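Local coordinates for protein putative type 11 methyltransferase (Sulfolobus solfataricus, PDB 3I9F) that probably transfers methyl groups from S-adenosylmethionine as a class I methyltransferase, though its substrate is unknown, at residues N74-I79 against K99-D104. Numbering follows the deposited sequence.
Sequences NSVDFI and KRILKD. With ZN (zinc ion), chain F.
Val76 and Leu102 form a parallel beta bridge just after helix 91-101, in the link of the beta-alpha-beta crossover from strand 76-82 to strand 106-113 of the Rossmann-like methyltransferase fold. Their side chains diverge. Lys103 N gives a hydrogen bond to Val76 O at 2.9 Å. At the helix end, Asn74 N is hydrogen-bonded to Arg100 O and Ser75 N to Ile101 O, and Val76 N adds a weak hydrogen bond to Ile101 O.

Ile79 runs slantwise to Ile101 and Leu102 and touches both with its CD1, 3.8 Å from Leu102 CD1 and 4.1 Å from Ile101 CD1. Val76 and Ile101 run side by side, with Val76 CG2 4.2 Å from Ile101 CB. On the polar flank, the CD and CE methylenes of Lys103 lie along Asp77 OD1. The lysine chain bends at chi4 (-69°), and its NZ stays 4.8 Å from Asp77 OD1, too far for a salt bridge. Asp77 OD2 accepts a hydrogen bond from Val20 N.

Asn74 starts away from 99-104, but with CG opposite its own N (chi1 179°) the ND2 end reaches Lys103 CA, 3.2 Å away. Beyond it, Asp104 and three histidines of the C-terminal tag, His166, His168 and His170, hold a zinc ion, with Asp104 OD1 1.9 Å from the metal.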
loop_
_atom_site.group_PDB
_atom_site.type_symbol
_atom_site.label_atom_id
_atom_site.label_comp_id
_atom_site.label_asym_id
_atom_site.label_seq_id
_atom_site.Cartn_x
_atom_site.Cartn_y
_atom_site.Cartn_z
ATOM N N ASN B 74 3.493 13.175 -4.398
ATOM C CA ASN B 74 2.753 14.419 -4.244
ATOM C C ASN B 74 1.314 14.129 -3.897
ATOM O O ASN B 74 0.430 14.682 -4.518
ATOM C CB ASN B 74 2.822 15.226 -5.565
ATOM C CG ASN B 74 2.045 16.557 -5.518
ATOM O OD1 ASN B 74 1.168 16.789 -6.346
ATOM N ND2 ASN B 74 2.382 17.430 -4.593
ATOM N N SER B 75 1.091 13.218 -2.948
ATOM C CA SER B 75 -0.233 12.766 -2.589
ATOM C C SER B 75 -0.578 12.939 -1.106
ATOM O O SER B 75 -1.689 12.542 -0.704
ATOM C CB SER B 75 -0.381 11.281 -2.979
ATOM O OG SER B 75 -0.208 10.369 -1.879
ATOM N N VAL B 76 0.322 13.524 -0.296
ATOM C CA VAL B 76 0.196 13.445 1.158
ATOM C C VAL B 76 0.126 14.818 1.839
ATOM O O VAL B 76 0.893 15.742 1.514
ATOM C CB VAL B 76 1.365 12.575 1.808
ATOM C CG1 VAL B 76 1.379 12.688 3.355
ATOM C CG2 VAL B 76 1.236 11.131 1.397
ATOM N N ASP B 77 -0.782 14.924 2.804
ATOM C CA ASP B 77 -1.065 16.202 3.479
ATOM C C ASP B 77 -0.264 16.381 4.761
ATOM O O ASP B 77 0.389 17.421 4.936
ATOM C CB ASP B 77 -2.581 16.343 3.752
ATOM C CG ASP B 77 -3.416 16.308 2.449
ATOM O OD1 ASP B 77 -3.261 17.285 1.654
ATOM O OD2 ASP B 77 -4.187 15.299 2.224
ATOM N N PHE B 78 -0.296 15.366 5.621
ATOM C CA PHE B 78 0.497 15.319 6.823
ATOM C C PHE B 78 1.347 14.017 6.994
ATOM O O PHE B 78 0.899 12.900 6.719
ATOM C CB PHE B 78 -0.449 15.431 8.020
ATOM C CG PHE B 78 -1.236 16.720 8.060
ATOM C CD1 PHE B 78 -0.701 17.855 8.667
ATOM C CD2 PHE B 78 -2.509 16.792 7.482
ATOM C CE1 PHE B 78 -1.420 19.035 8.711
ATOM C CE2 PHE B 78 -3.226 17.964 7.504
ATOM C CZ PHE B 78 -2.696 19.089 8.122
ATOM N N ILE B 79 2.563 14.189 7.491
ATOM C CA ILE B 79 3.459 13.095 7.830
ATOM C C ILE B 79 3.862 13.295 9.278
ATOM O O ILE B 79 4.437 14.320 9.622
ATOM C CB ILE B 79 4.739 13.141 6.959
ATOM C CG1 ILE B 79 4.400 12.897 5.494
ATOM C CG2 ILE B 79 5.738 12.112 7.431
ATOM C CD1 ILE B 79 5.510 13.199 4.564
ATOM N N LYS B 99 10.025 14.224 0.862
ATOM C CA LYS B 99 9.847 15.274 -0.122
ATOM C C LYS B 99 9.069 14.823 -1.314
ATOM O O LYS B 99 8.371 15.628 -1.912
ATOM C CB LYS B 99 11.170 15.906 -0.555
ATOM C CG LYS B 99 11.809 16.673 0.569
ATOM C CD LYS B 99 13.081 17.415 0.179
ATOM C CE LYS B 99 14.189 16.544 -0.396
ATOM N NZ LYS B 99 15.581 17.150 -0.269
ATOM N N ARG B 100 9.163 13.553 -1.693
ATOM C CA ARG B 100 8.491 13.107 -2.917
ATOM C C ARG B 100 6.983 12.925 -2.681
ATOM O O ARG B 100 6.200 13.267 -3.564
ATOM C CB ARG B 100 9.140 11.842 -3.465
ATOM C CG ARG B 100 8.358 11.013 -4.463
ATOM C CD ARG B 100 9.006 9.597 -4.733
ATOM N NE ARG B 100 8.715 8.599 -3.703
ATOM C CZ ARG B 100 7.524 8.046 -3.484
ATOM N NH1 ARG B 100 6.478 8.357 -4.234
ATOM N NH2 ARG B 100 7.359 7.144 -2.517
ATOM N N ILE B 101 6.588 12.414 -1.514
ATOM C CA ILE B 101 5.203 12.049 -1.293
ATOM C C ILE B 101 4.396 13.220 -0.789
ATOM O O ILE B 101 3.233 13.286 -1.044
ATOM C CB ILE B 101 5.013 10.827 -0.349
ATOM C CG1 ILE B 101 5.568 11.097 1.045
ATOM C CG2 ILE B 101 5.640 9.568 -0.949
ATOM C CD1 ILE B 101 5.296 9.969 2.061
ATOM N N LEU B 102 5.011 14.153 -0.076
ATOM C CA LEU B 102 4.296 15.309 0.477
ATOM C C LEU B 102 3.826 16.299 -0.631
ATOM O O LEU B 102 4.538 16.535 -1.612
ATOM C CB LEU B 102 5.197 16.044 1.472
ATOM C CG LEU B 102 4.533 17.027 2.431
ATOM C CD1 LEU B 102 3.635 16.308 3.461
ATOM C CD2 LEU B 102 5.595 17.897 3.106
ATOM N N LYS B 103 2.626 16.862 -0.473
ATOM C CA LYS B 103 2.152 17.918 -1.410
ATOM C C LYS B 103 2.953 19.209 -1.228
ATOM O O LYS B 103 3.695 19.380 -0.259
ATOM C CB LYS B 103 0.673 18.236 -1.213
ATOM C CG LYS B 103 -0.346 17.136 -1.498
ATOM C CD LYS B 103 -1.741 17.764 -1.365
ATOM C CE LYS B 103 -2.918 16.815 -1.594
ATOM N NZ LYS B 103 -3.027 16.371 -3.056
ATOM N N ASP B 104 2.816 20.133 -2.157
ATOM C CA ASP B 104 3.484 21.437 -1.985
ATOM C C ASP B 104 3.078 22.168 -0.700
ATOM O O ASP B 104 3.882 22.822 -0.091
ATOM C CB ASP B 104 3.234 22.306 -3.199
ATOM C CG ASP B 104 3.829 21.707 -4.488
ATOM O OD1 ASP B 104 4.505 20.619 -4.471
ATOM O OD2 ASP B 104 3.618 22.364 -5.533
HETATM ZN ZN ZN F . 5.507 20.218 -6.078
#